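Local coordinates for protein arginine kinase (Anthopleura japonica, PDB 4RF6) that catalyses the reversible transfer of a phosphoryl group from ATP to L-arginine, giving phosphoarginine and ADP, at residues V65-S70 and G198-E203; S70-Y75 and S277-L282; E94-P99 and R337-L342. All coordinates share one frame; numbering follows the deposited sequence.

Interaction 1. Residues V65-S70 and G198-E203; sequences VVNLDS and GDRFLE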
ATOM      1  N   VAL A  65     -16.930 -10.231  34.216  1.00 27.83           N
ATOM      2  CA  VAL A  65     -18.273 -10.405  34.761  1.00 30.91           C
ATOM      3  C   VAL A  65     -19.241  -9.444  34.075  1.00 33.60           C
ATOM      4  O   VAL A  65     -20.373  -9.815  33.743  1.00 33.93           O
ATOM      5  CB  VAL A  65     -18.311 -10.170  36.279  1.00 29.26           C
ATOM      6  CG1 VAL A  65     -19.667 -10.576  36.836  1.00 31.16           C
ATOM      7  CG2 VAL A  65     -17.204 -10.954  36.970  1.00 28.09           C
ATOM      8  N   VAL A  66     -18.788  -8.207  33.872  1.00 32.00           N
ATOM      9  CA  VAL A  66     -19.568  -7.207  33.147  1.00 32.86           C
ATOM     10  C   VAL A  66     -19.814  -7.690  31.724  1.00 35.90           C
ATOM     11  O   VAL A  66     -20.936  -7.625  31.218  1.00 37.43           O
ATOM     12  CB  VAL A  66     -18.852  -5.840  33.109  1.00 32.80           C
ATOM     13  CG1 VAL A  66     -19.539  -4.885  32.129  1.00 32.23           C
ATOM     14  CG2 VAL A  66     -18.794  -5.228  34.502  1.00 31.73           C
ATOM     15  N   ASN A  67     -18.753  -8.181  31.091  1.00 26.34           N
ATOM     16  CA  ASN A  67     -18.828  -8.711  29.736  1.00 28.84           C
ATOM     17  C   ASN A  67     -18.721 -10.230  29.757  1.00 32.14           C
ATOM     18  O   ASN A  67     -17.630 -10.787  29.607  1.00 31.40           O
ATOM     19  CB  ASN A  67     -17.716  -8.116  28.868  1.00 30.79           C
ATOM     20  CG  ASN A  67     -17.656  -6.601  28.955  1.00 35.86           C
ATOM     21  OD1 ASN A  67     -18.487  -5.902  28.375  1.00 37.26           O
ATOM     22  ND2 ASN A  67     -16.667  -6.087  29.684  1.00 36.19           N
ATOM     23  N   LEU A  68     -19.860 -10.892  29.942  1.00 35.24           N
ATOM     24  CA  LEU A  68     -19.908 -12.346  30.096  1.00 38.18           C
ATOM     25  C   LEU A  68     -19.412 -13.100  28.862  1.00 40.47           C
ATOM     26  O   LEU A  68     -19.045 -14.275  28.949  1.00 40.86           O
ATOM     27  CB  LEU A  68     -21.331 -12.790  30.448  1.00 40.35           C
ATOM     28  CG  LEU A  68     -21.826 -12.375  31.833  1.00 43.45           C
ATOM     29  CD1 LEU A  68     -23.320 -12.624  31.971  1.00 45.52           C
ATOM     30  CD2 LEU A  68     -21.053 -13.103  32.932  1.00 41.88           C
ATOM     31  N   ASP A  69     -19.400 -12.419  27.719  1.00 39.78           N
ATOM     32  CA  ASP A  69     -18.954 -13.021  26.466  1.00 40.23           C
ATOM     33  C   ASP A  69     -17.428 -13.011  26.308  1.00 38.92           C
ATOM     34  O   ASP A  69     -16.902 -13.411  25.265  1.00 37.65           O
ATOM     35  CB  ASP A  69     -19.605 -12.308  25.281  1.00 40.72           C
ATOM     36  CG  ASP A  69     -19.272 -10.829  25.234  1.00 43.69           C
ATOM     37  OD1 ASP A  69     -19.161 -10.206  26.312  1.00 45.43           O
ATOM     38  OD2 ASP A  69     -19.121 -10.288  24.118  1.00 43.38           O
ATOM     39  N   SER A  70     -16.729 -12.557  27.347  1.00 36.59           N
ATOM     40  CA  SER A  70     -15.273 -12.422  27.318  1.00 34.22           C
ATOM     41  C   SER A  70     -14.571 -13.736  27.016  1.00 33.84           C
ATOM     42  O   SER A  70     -15.028 -14.803  27.429  1.00 35.73           O
ATOM     43  CB  SER A  70     -14.763 -11.886  28.660  1.00 31.52           C
ATOM     44  OG  SER A  70     -15.399 -10.675  29.003  1.00 30.89           O
ATOM     45  N   GLY A 198     -11.901   3.642  25.241  1.00 24.55           N
ATOM     46  CA  GLY A 198     -11.881   2.189  25.198  1.00 24.65           C
ATOM     47  C   GLY A 198     -13.275   1.606  25.218  1.00 23.51           C
ATOM     48  O   GLY A 198     -14.192   2.221  25.761  1.00 24.10           O
ATOM     49  N   ASP A 199     -13.440   0.428  24.622  1.00 27.41           N
ATOM     50  CA  ASP A 199     -14.755  -0.209  24.558  1.00 30.78           C
ATOM     51  C   ASP A 199     -15.230  -0.734  25.914  1.00 31.10           C
ATOM     52  O   ASP A 199     -14.589  -0.496  26.940  1.00 28.24           O
ATOM     53  CB  ASP A 199     -14.783  -1.322  23.504  1.00 32.33           C
ATOM     54  CG  ASP A 199     -13.762  -2.418  23.769  1.00 34.91           C
ATOM     55  OD1 ASP A 199     -13.316  -2.579  24.930  1.00 34.58           O
ATOM     56  OD2 ASP A 199     -13.414  -3.135  22.806  1.00 34.58           O
ATOM     57  N   ARG A 200     -16.347  -1.460  25.906  1.00 31.79           N
ATOM     58  CA  ARG A 200     -16.951  -1.968  27.137  1.00 30.66           C
ATOM     59  C   ARG A 200     -15.998  -2.839  27.952  1.00 27.70           C
ATOM     60  O   ARG A 200     -16.105  -2.902  29.174  1.00 27.36           O
ATOM     61  CB  ARG A 200     -18.235  -2.746  26.828  1.00 33.68           C
ATOM     62  CG  ARG A 200     -18.064  -3.884  25.821  1.00 35.25           C
ATOM     63  CD  ARG A 200     -19.409  -4.532  25.493  1.00 35.15           C
ATOM     64  NE  ARG A 200     -19.318  -5.514  24.412  1.00 34.81           N
ATOM     65  CZ  ARG A 200     -19.204  -6.826  24.597  1.00 38.66           C
ATOM     66  NH1 ARG A 200     -19.157  -7.329  25.823  1.00 38.65           N
ATOM     67  NH2 ARG A 200     -19.133  -7.640  23.553  1.00 40.63           N
ATOM     68  N   PHE A 201     -15.068  -3.504  27.273  1.00 30.27           N
ATOM     69  CA  PHE A 201     -14.103  -4.365  27.948  1.00 29.82           C
ATOM     70  C   PHE A 201     -13.084  -3.546  28.746  1.00 28.21           C
ATOM     71  O   PHE A 201     -12.804  -3.855  29.905  1.00 29.59           O
ATOM     72  CB  PHE A 201     -13.391  -5.275  26.940  1.00 31.57           C
ATOM     73  CG  PHE A 201     -14.299  -6.268  26.261  1.00 35.93           C
ATOM     74  CD1 PHE A 201     -14.540  -7.511  26.837  1.00 37.75           C
ATOM     75  CD2 PHE A 201     -14.900  -5.966  25.043  1.00 36.72           C
ATOM     76  CE1 PHE A 201     -15.372  -8.435  26.217  1.00 38.68           C
ATOM     77  CE2 PHE A 201     -15.735  -6.885  24.419  1.00 37.37           C
ATOM     78  CZ  PHE A 201     -15.972  -8.119  25.007  1.00 38.65           C
ATOM     79  N   LEU A 202     -12.537  -2.502  28.123  1.00 23.20           N
ATOM     80  CA  LEU A 202     -11.573  -1.621  28.787  1.00 24.68           C
ATOM     81  C   LEU A 202     -12.258  -0.765  29.851  1.00 24.32           C
ATOM     82  O   LEU A 202     -11.698  -0.510  30.928  1.00 20.31           O
ATOM     83  CB  LEU A 202     -10.876  -0.723  27.764  1.00 23.82           C
ATOM     84  CG  LEU A 202     -10.148  -1.450  26.638  1.00 26.85           C
ATOM     85  CD1 LEU A 202      -9.310  -0.477  25.825  1.00 24.04           C
ATOM     86  CD2 LEU A 202      -9.287  -2.568  27.191  1.00 27.80           C
ATOM     87  N   GLU A 203     -13.473  -0.325  29.539  1.00 22.82           N
ATOM     88  CA  GLU A 203     -14.293   0.420  30.492  1.00 23.30           C
ATOM     89  C   GLU A 203     -14.431  -0.347  31.810  1.00 24.15           C
ATOM     90  O   GLU A 203     -14.109   0.168  32.880  1.00 25.22           O
ATOM     91  CB  GLU A 203     -15.674   0.697  29.886  1.00 25.71           C
ATOM     92  CG  GLU A 203     -16.651   1.385  30.829  1.00 28.60           C
ATOM     93  CD  GLU A 203     -16.250   2.810  31.166  1.00 31.37           C
ATOM     94  OE1 GLU A 203     -15.469   3.416  30.401  1.00 30.11           O
ATOM     95  OE2 GLU A 203     -16.719   3.318  32.205  1.00 36.05           O
TER
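Asp69 and Arg200 meet end-on in a bidentate salt bridge: NH1 of Arg200 gives to OD1 of Asp69 at 2.9 Å, and NH2 of Arg200 to OD2 of Asp69 at 2.7 Å. Both bonds are nearly straight and enter the syn lone pairs, with carboxylate and guanidinium planes 18° apart. Arg200 runs extended from CG to NE, which carries its head past Asn67. The amide of Asn67 lies across that chain, its OD1 3.3 Å from CD of Arg200. NH1 of Arg200 thereby also reaches OD1 of Asn67, at 3.0 Å, from a direction tilted 33° out of the carbonyl plane. The other end of the amide points back to the helix: ND2 of Asn67 gives to the backbone O of Arg200 at 3.3 Å, coming from above that carbonyl and off its lone pairs, and it also bonds Ser63 O in helix 57-66.

The tight packing is around buried Asn67 and Ser70. The Phe201 ring receives the Asn67 amide over one face, offset toward the rim; CB of Asn67 is 3.6 Å from CE1 of Phe201, and Ser70 OG touches the same CE1 at the ring edge, also at 3.6 Å. Nearer solvent, Asp69 and Arg200 are partly exposed, and the contact with the ring is slacker, OD2 of Asp69 standing 3.9 Å from CZ of Phe201 at the ring edge. Phe201 CE2 in turn lies over the centre of the guanidinium. At the start of helix 200-205, Asp199 OD1 caps Leu202 N.

Three bonds to two acceptor side chains thus fix the rotation of one guanidinium, and the charge pair should keep Asp69 ionised. This chemistry pins the turn Asn67 to Ser70, just ahead of the probable substrate loop, to a helix of the catalytic region.

Interaction 2. Residues S70-Y75 and S277-L282; sequences SGVGVY and SCPSNL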
ATOM      1  N   SER A  70     -16.729 -12.557  27.347  1.00 36.59           N
ATOM      2  CA  SER A  70     -15.273 -12.422  27.318  1.00 34.22           C
ATOM      3  C   SER A  70     -14.571 -13.736  27.016  1.00 33.84           C
ATOM      4  O   SER A  70     -15.028 -14.803  27.429  1.00 35.73           O
ATOM      5  CB  SER A  70     -14.763 -11.886  28.660  1.00 31.52           C
ATOM      6  OG  SER A  70     -15.399 -10.675  29.003  1.00 30.89           O
ATOM      7  N   GLY A  71     -13.450 -13.654  26.305  1.00 31.84           N
ATOM      8  CA  GLY A  71     -12.613 -14.817  26.074  1.00 31.58           C
ATOM      9  C   GLY A  71     -11.759 -15.090  27.298  1.00 34.34           C
ATOM     10  O   GLY A  71     -11.724 -16.209  27.817  1.00 39.48           O
ATOM     11  N   VAL A  72     -11.075 -14.048  27.767  1.00 30.62           N
ATOM     12  CA  VAL A  72     -10.211 -14.142  28.940  1.00 29.79           C
ATOM     13  C   VAL A  72     -10.937 -13.641  30.195  1.00 28.81           C
ATOM     14  O   VAL A  72     -11.250 -14.425  31.095  1.00 28.85           O
ATOM     15  CB  VAL A  72      -8.911 -13.350  28.732  1.00 28.80           C
ATOM     16  CG1 VAL A  72      -8.014 -13.480  29.946  1.00 25.64           C
ATOM     17  CG2 VAL A  72      -8.187 -13.845  27.483  1.00 28.19           C
ATOM     18  N   GLY A  73     -11.192 -12.337  30.259  1.00 23.94           N
ATOM     19  CA  GLY A  73     -12.028 -11.782  31.308  1.00 26.43           C
ATOM     20  C   GLY A  73     -11.359 -11.301  32.584  1.00 27.56           C
ATOM     21  O   GLY A  73     -12.048 -11.019  33.573  1.00 28.90           O
ATOM     22  N   VAL A  74     -10.030 -11.224  32.588  1.00 24.14           N
ATOM     23  CA  VAL A  74      -9.322 -10.573  33.694  1.00 23.01           C
ATOM     24  C   VAL A  74      -8.266  -9.595  33.174  1.00 21.70           C
ATOM     25  O   VAL A  74      -7.712  -9.783  32.086  1.00 20.62           O
ATOM     26  CB  VAL A  74      -8.648 -11.577  34.652  1.00 25.83           C
ATOM     27  CG1 VAL A  74      -9.647 -12.602  35.162  1.00 27.57           C
ATOM     28  CG2 VAL A  74      -7.476 -12.268  33.973  1.00 28.18           C
ATOM     29  N   TYR A  75      -8.010  -8.549  33.952  1.00 19.05           N
ATOM     30  CA  TYR A  75      -6.904  -7.637  33.690  1.00 19.48           C
ATOM     31  C   TYR A  75      -6.129  -7.464  34.991  1.00 20.04           C
ATOM     32  O   TYR A  75      -6.715  -7.507  36.075  1.00 23.31           O
ATOM     33  CB  TYR A  75      -7.410  -6.281  33.199  1.00 18.44           C
ATOM     34  CG  TYR A  75      -8.077  -6.307  31.835  1.00 20.14           C
ATOM     35  CD1 TYR A  75      -9.409  -6.674  31.703  1.00 23.34           C
ATOM     36  CD2 TYR A  75      -7.378  -5.944  30.688  1.00 21.78           C
ATOM     37  CE1 TYR A  75     -10.028  -6.692  30.467  1.00 24.92           C
ATOM     38  CE2 TYR A  75      -7.988  -5.962  29.443  1.00 23.67           C
ATOM     39  CZ  TYR A  75      -9.314  -6.338  29.341  1.00 25.46           C
ATOM     40  OH  TYR A  75      -9.931  -6.357  28.110  1.00 27.40           O
ATOM     41  N   SER A 277      -1.419  -5.425  30.682  1.00 19.41           N
ATOM     42  CA  SER A 277      -2.703  -5.377  31.380  1.00 21.52           C
ATOM     43  C   SER A 277      -3.486  -6.680  31.228  1.00 19.77           C
ATOM     44  O   SER A 277      -3.990  -7.235  32.208  1.00 20.10           O
ATOM     45  CB  SER A 277      -3.537  -4.204  30.869  1.00 21.53           C
ATOM     46  OG  SER A 277      -2.818  -2.992  30.954  1.00 23.91           O
ATOM     47  N   CYS A 278      -3.588  -7.156  29.992  1.00 18.70           N
ATOM     48  CA  CYS A 278      -4.271  -8.406  29.704  1.00 17.64           C
ATOM     49  C   CYS A 278      -3.244  -9.521  29.615  1.00 16.68           C
ATOM     50  O   CYS A 278      -2.235  -9.387  28.923  1.00 19.00           O
ATOM     51  CB  CYS A 278      -5.047  -8.305  28.390  1.00 18.36           C
ATOM     52  SG  CYS A 278      -5.929  -9.828  27.941  1.00 29.39           S
ATOM     53  N   PRO A 279      -3.481 -10.634  30.329  1.00 17.53           N
ATOM     54  CA  PRO A 279      -2.507 -11.736  30.298  1.00 18.21           C
ATOM     55  C   PRO A 279      -2.299 -12.342  28.908  1.00 17.94           C
ATOM     56  O   PRO A 279      -1.366 -13.126  28.739  1.00 22.03           O
ATOM     57  CB  PRO A 279      -3.108 -12.785  31.256  1.00 20.83           C
ATOM     58  CG  PRO A 279      -4.525 -12.331  31.523  1.00 24.03           C
ATOM     59  CD  PRO A 279      -4.518 -10.841  31.355  1.00 17.83           C
ATOM     60  N   SER A 280      -3.136 -11.994  27.935  1.00 19.36           N
ATOM     61  CA  SER A 280      -2.979 -12.527  26.586  1.00 20.27           C
ATOM     62  C   SER A 280      -1.733 -11.952  25.918  1.00 21.75           C
ATOM     63  O   SER A 280      -1.196 -12.531  24.961  1.00 22.28           O
ATOM     64  CB  SER A 280      -4.210 -12.209  25.733  1.00 21.09           C
ATOM     65  OG  SER A 280      -4.384 -10.808  25.576  1.00 23.21           O
ATOM     66  N   ASN A 281      -1.281 -10.810  26.434  1.00 19.46           N
ATOM     67  CA  ASN A 281      -0.191 -10.046  25.839  1.00 21.89           C
ATOM     68  C   ASN A 281       1.139 -10.157  26.579  1.00 21.96           C
ATOM     69  O   ASN A 281       2.032  -9.349  26.355  1.00 23.05           O
ATOM     70  CB  ASN A 281      -0.584  -8.565  25.748  1.00 21.67           C
ATOM     71  CG  ASN A 281      -1.504  -8.275  24.582  1.00 21.85           C
ATOM     72  OD1 ASN A 281      -1.252  -8.702  23.460  1.00 21.82           O
ATOM     73  ND2 ASN A 281      -2.582  -7.546  24.846  1.00 20.90           N
ATOM     74  N   LEU A 282       1.275 -11.138  27.464  1.00 20.48           N
ATOM     75  CA  LEU A 282       2.519 -11.301  28.210  1.00 19.69           C
ATOM     76  C   LEU A 282       3.625 -11.865  27.314  1.00 24.63           C
ATOM     77  O   LEU A 282       3.393 -12.155  26.138  1.00 27.43           O
ATOM     78  CB  LEU A 282       2.301 -12.199  29.434  1.00 19.75           C
ATOM     79  CG  LEU A 282       1.331 -11.681  30.499  1.00 21.27           C
ATOM     80  CD1 LEU A 282       1.028 -12.765  31.526  1.00 19.53           C
ATOM     81  CD2 LEU A 282       1.883 -10.440  31.184  1.00 20.54           C
TER
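Pro279 presents its ring to two valines of the opposite loop: its CG is 3.8 Å from CG2 of Val74, whose side chain it crosses at about a right angle, and 4.0 Å from CG1 of Val72, past which it slides. CD of Pro279 comes 3.4 Å from the backbone O of Val74. One residue on, the Tyr75 ring meets the side chain of Cys278 obliquely, CE2 of Tyr75 lying 3.9 Å from CB of Cys278. SG of Cys278, anti to the backbone N (chi1 180°), is carried to the Tyr75 ring in an oblique sulfur-aromatic contact, though its modelled position is less sure. Next to it, CA of Tyr75 makes a C-H...O contact of 3.3 Å with Ser277 O, while OG of Ser277 turns to bond Glu232 O.

Residues 71-75 and Cys278 probably line the arginine site, as does Glu232, so this apolar seam probably forms part of the wall of the substrate pocket. Around it, Val74 rests on Phe89 and Ile92 of helix 86-96, Pro279 on Tyr82 of helix 79-84 and Tyr75 on helix 200-205, while residues 277-282 lead from strand 273-274 toward strand 286-293.

Interaction 3. Residues E94-P99 and R337-L342; sequences EDYHSP and RRRLGL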
ATOM      1  N   GLU A  94      -1.439 -20.241  31.788  1.00 32.98           N
ATOM      2  CA  GLU A  94      -1.021 -21.537  31.262  1.00 32.91           C
ATOM      3  C   GLU A  94      -2.069 -22.185  30.345  1.00 32.65           C
ATOM      4  O   GLU A  94      -1.737 -23.058  29.541  1.00 36.80           O
ATOM      5  CB  GLU A  94      -0.591 -22.482  32.394  1.00 32.49           C
ATOM      6  CG  GLU A  94       0.702 -22.052  33.093  1.00 32.89           C
ATOM      7  CD  GLU A  94       1.208 -23.082  34.092  1.00 36.88           C
ATOM      8  OE1 GLU A  94       0.435 -23.998  34.442  1.00 38.53           O
ATOM      9  OE2 GLU A  94       2.377 -22.974  34.519  1.00 38.60           O
ATOM     10  N   ASP A  95      -3.325 -21.759  30.467  1.00 29.44           N
ATOM     11  CA  ASP A  95      -4.365 -22.183  29.529  1.00 29.66           C
ATOM     12  C   ASP A  95      -4.191 -21.444  28.209  1.00 30.75           C
ATOM     13  O   ASP A  95      -3.900 -22.057  27.179  1.00 32.67           O
ATOM     14  CB  ASP A  95      -5.759 -21.897  30.096  1.00 32.08           C
ATOM     15  CG  ASP A  95      -6.885 -22.514  29.261  1.00 34.60           C
ATOM     16  OD1 ASP A  95      -6.830 -22.471  28.014  1.00 36.52           O
ATOM     17  OD2 ASP A  95      -7.838 -23.044  29.866  1.00 34.74           O
ATOM     18  N   TYR A  96      -4.384 -20.125  28.246  1.00 25.51           N
ATOM     19  CA  TYR A  96      -4.309 -19.288  27.050  1.00 25.30           C
ATOM     20  C   TYR A  96      -3.013 -19.497  26.284  1.00 24.36           C
ATOM     21  O   TYR A  96      -3.020 -19.533  25.057  1.00 23.83           O
ATOM     22  CB  TYR A  96      -4.445 -17.801  27.414  1.00 25.84           C
ATOM     23  CG  TYR A  96      -4.423 -16.853  26.219  1.00 26.05           C
ATOM     24  CD1 TYR A  96      -3.222 -16.417  25.666  1.00 28.18           C
ATOM     25  CD2 TYR A  96      -5.604 -16.389  25.656  1.00 25.90           C
ATOM     26  CE1 TYR A  96      -3.198 -15.556  24.580  1.00 23.82           C
ATOM     27  CE2 TYR A  96      -5.593 -15.524  24.571  1.00 26.49           C
ATOM     28  CZ  TYR A  96      -4.385 -15.115  24.039  1.00 25.75           C
ATOM     29  OH  TYR A  96      -4.362 -14.254  22.970  1.00 27.51           O
ATOM     30  N   HIS A  97      -1.907 -19.627  27.012  1.00 22.86           N
ATOM     31  CA  HIS A  97      -0.584 -19.688  26.399  1.00 24.23           C
ATOM     32  C   HIS A  97      -0.015 -21.104  26.289  1.00 24.83           C
ATOM     33  O   HIS A  97       1.191 -21.270  26.085  1.00 25.04           O
ATOM     34  CB  HIS A  97       0.400 -18.818  27.189  1.00 25.22           C
ATOM     35  CG  HIS A  97       0.151 -17.347  27.067  1.00 25.11           C
ATOM     36  ND1 HIS A  97       0.627 -16.598  26.011  1.00 22.40           N
ATOM     37  CD2 HIS A  97      -0.495 -16.478  27.882  1.00 25.68           C
ATOM     38  CE1 HIS A  97       0.267 -15.337  26.170  1.00 24.67           C
ATOM     39  NE2 HIS A  97      -0.413 -15.237  27.299  1.00 27.48           N
ATOM     40  N   SER A  98      -0.865 -22.118  26.434  1.00 28.41           N
ATOM     41  CA  SER A  98      -0.406 -23.504  26.350  1.00 35.17           C
ATOM     42  C   SER A  98       0.306 -23.727  25.015  1.00 33.81           C
ATOM     43  O   SER A  98      -0.135 -23.224  23.982  1.00 33.38           O
ATOM     44  CB  SER A  98      -1.568 -24.487  26.532  1.00 38.12           C
ATOM     45  OG  SER A  98      -2.605 -24.230  25.609  1.00 42.56           O
ATOM     46  N   PRO A  99       1.405 -24.497  25.025  1.00 36.57           N
ATOM     47  CA  PRO A  99       1.867 -25.343  26.128  1.00 34.82           C
ATOM     48  C   PRO A  99       2.834 -24.660  27.097  1.00 33.94           C
ATOM     49  O   PRO A  99       3.528 -25.382  27.813  1.00 35.98           O
ATOM     50  CB  PRO A  99       2.608 -26.455  25.384  1.00 32.73           C
ATOM     51  CG  PRO A  99       3.256 -25.726  24.250  1.00 31.09           C
ATOM     52  CD  PRO A  99       2.294 -24.615  23.853  1.00 33.13           C
ATOM     53  N   ARG A 337       0.880 -17.325  16.859  1.00 25.63           N
ATOM     54  CA  ARG A 337      -0.049 -17.793  17.878  1.00 29.09           C
ATOM     55  C   ARG A 337       0.542 -17.686  19.283  1.00 27.41           C
ATOM     56  O   ARG A 337      -0.189 -17.749  20.273  1.00 31.67           O
ATOM     57  CB  ARG A 337      -0.486 -19.235  17.601  1.00 37.11           C
ATOM     58  CG  ARG A 337      -1.822 -19.350  16.879  1.00 46.49           C
ATOM     59  CD  ARG A 337      -2.282 -20.799  16.751  1.00 54.80           C
ATOM     60  NE  ARG A 337      -1.404 -21.580  15.885  1.00 62.56           N
ATOM     61  CZ  ARG A 337      -1.801 -22.616  15.149  1.00 68.15           C
ATOM     62  NH1 ARG A 337      -3.072 -22.998  15.168  1.00 70.81           N
ATOM     63  NH2 ARG A 337      -0.926 -23.267  14.390  1.00 67.24           N
ATOM     64  N   ARG A 338       1.861 -17.515  19.365  1.00 25.51           N
ATOM     65  CA  ARG A 338       2.574 -17.635  20.637  1.00 30.60           C
ATOM     66  C   ARG A 338       3.335 -16.368  21.071  1.00 30.39           C
ATOM     67  O   ARG A 338       3.845 -15.613  20.234  1.00 25.63           O
ATOM     68  CB  ARG A 338       3.530 -18.833  20.581  1.00 32.27           C
ATOM     69  CG  ARG A 338       2.843 -20.176  20.365  1.00 32.06           C
ATOM     70  CD  ARG A 338       3.867 -21.295  20.322  1.00 35.19           C
ATOM     71  NE  ARG A 338       3.266 -22.626  20.414  1.00 33.15           N
ATOM     72  CZ  ARG A 338       3.966 -23.750  20.526  1.00 34.13           C
ATOM     73  NH1 ARG A 338       5.293 -23.709  20.556  1.00 33.16           N
ATOM     74  NH2 ARG A 338       3.341 -24.917  20.602  1.00 32.63           N
ATOM     75  N   ARG A 339       3.408 -16.154  22.385  1.00 29.69           N
ATOM     76  CA  ARG A 339       4.087 -14.990  22.954  1.00 28.14           C
ATOM     77  C   ARG A 339       4.923 -15.351  24.182  1.00 27.00           C
ATOM     78  O   ARG A 339       5.839 -14.616  24.565  1.00 25.10           O
ATOM     79  CB  ARG A 339       3.071 -13.922  23.359  1.00 27.02           C
ATOM     80  CG  ARG A 339       2.289 -13.325  22.214  1.00 27.20           C
ATOM     81  CD  ARG A 339       1.400 -12.189  22.692  1.00 29.20           C
ATOM     82  NE  ARG A 339       0.710 -11.562  21.574  1.00 36.79           N
ATOM     83  CZ  ARG A 339      -0.557 -11.795  21.251  1.00 40.97           C
ATOM     84  NH1 ARG A 339      -1.285 -12.632  21.980  1.00 37.97           N
ATOM     85  NH2 ARG A 339      -1.098 -11.180  20.204  1.00 43.54           N
ATOM     86  N   LEU A 340       4.582 -16.466  24.816  1.00 25.76           N
ATOM     87  CA  LEU A 340       5.331 -16.940  25.974  1.00 24.56           C
ATOM     88  C   LEU A 340       6.115 -18.190  25.613  1.00 26.16           C
ATOM     89  O   LEU A 340       5.545 -19.165  25.107  1.00 26.33           O
ATOM     90  CB  LEU A 340       4.396 -17.236  27.151  1.00 25.64           C
ATOM     91  CG  LEU A 340       4.085 -16.067  28.087  1.00 26.75           C
ATOM     92  CD1 LEU A 340       2.966 -16.420  29.065  1.00 23.97           C
ATOM     93  CD2 LEU A 340       5.340 -15.657  28.836  1.00 26.98           C
ATOM     94  N   GLY A 341       7.422 -18.160  25.856  1.00 25.61           N
ATOM     95  CA  GLY A 341       8.250 -19.333  25.630  1.00 29.40           C
ATOM     96  C   GLY A 341       9.097 -19.217  24.380  1.00 31.88           C
ATOM     97  O   GLY A 341       9.842 -20.139  24.041  1.00 31.16           O
ATOM     98  N   LEU A 342       8.971 -18.090  23.685  1.00 29.63           N
ATOM     99  CA  LEU A 342       9.830 -17.798  22.540  1.00 26.83           C
ATOM    100  C   LEU A 342      10.168 -16.319  22.553  1.00 27.61           C
ATOM    101  O   LEU A 342       9.377 -15.501  23.023  1.00 26.44           O
ATOM    102  CB  LEU A 342       9.168 -18.200  21.219  1.00 29.90           C
ATOM    103  CG  LEU A 342       8.165 -17.247  20.562  1.00 31.30           C
ATOM    104  CD1 LEU A 342       7.792 -17.751  19.176  1.00 30.81           C
ATOM    105  CD2 LEU A 342       6.919 -17.082  21.415  1.00 30.42           C
TER
HETATM  106  O   HOH W   1       2.017 -17.924  24.004  1.00 22.49           O
HETATM  107  O   HOH W   2       3.356 -20.833  24.204  1.00 37.80           O
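The His97 imidazole is sandwiched between Leu340 and Tyr96. CD1 of Leu340 lies over one face in a CH-pi contact, 3.7 Å from the ring centroid and 15° off its normal, and CD1 of the preceding Tyr96 covers the opposite face. At the imidazole edge, ND1 of His97 bonds an in-plane water at 2.8 Å, and CB of Arg339 approaches CE1 of His97 at 4.2 Å. NE2 of His97 bonds Pro279 O. CG of His97 stands anti to the carbonyl carbon (chi1 -70°), which directs the ring across to Leu340 as the chain leaves helix 86-96.

Tyr96 and Arg339 meet edge to edge, ring and guanidinium nearly coplanar at 17°, with OH of Tyr96 3.6 Å from NH1 of Arg339. The guanidinium is held by other partners: NE of Arg339 bonds Met286 O, and NH1 makes a weak bond to Ser280 O. At the outer rim CD of Pro99, whose ring follows a cis peptide bond, stands over one face of the Arg338 guanidinium, 3.4 Å from NH2 of Arg338.

Two waters complete the seam. The water at ND1 of His97 accepts from the backbone N of Arg339 at 2.8 Å. A second donates to both carbonyls, 2.9 Å from His97 O and 2.9 Å from Leu340 O, and so joins two acceptors that could not bond each other directly.

No direct hydrogen bond crosses between the segments; apolar cover and water bridges do the joining at this surface contact. Because Arg339 lies close to Arg133 and Arg287, both predicted to bind ATP, the water-bridged seam probably borders the nucleotide site, where the gathered arginines would suit phosphates.

In the fold
All three contacts lie in the first of the two tandem repeats. Along the chain the three N-terminal segments come first, 65-70, 70-75 and 94-99, and their partners follow in the same order, 198-203, 277-282 and 337-342, so the contacts run as a row between the helical N-terminal part and the catalytic part with its eight-stranded antiparallel sheet. Interaction 2 sits in the middle, its centre about 11 Å from that of interaction 1 and about 13 Å from that of interaction 3; the centres of the outer two are about 23 Å apart. Ser70 belongs to interactions 1 and 2. The probable arginine-binding loop is thus fastened between a helix-end contact and one bordering the predicted ATP site.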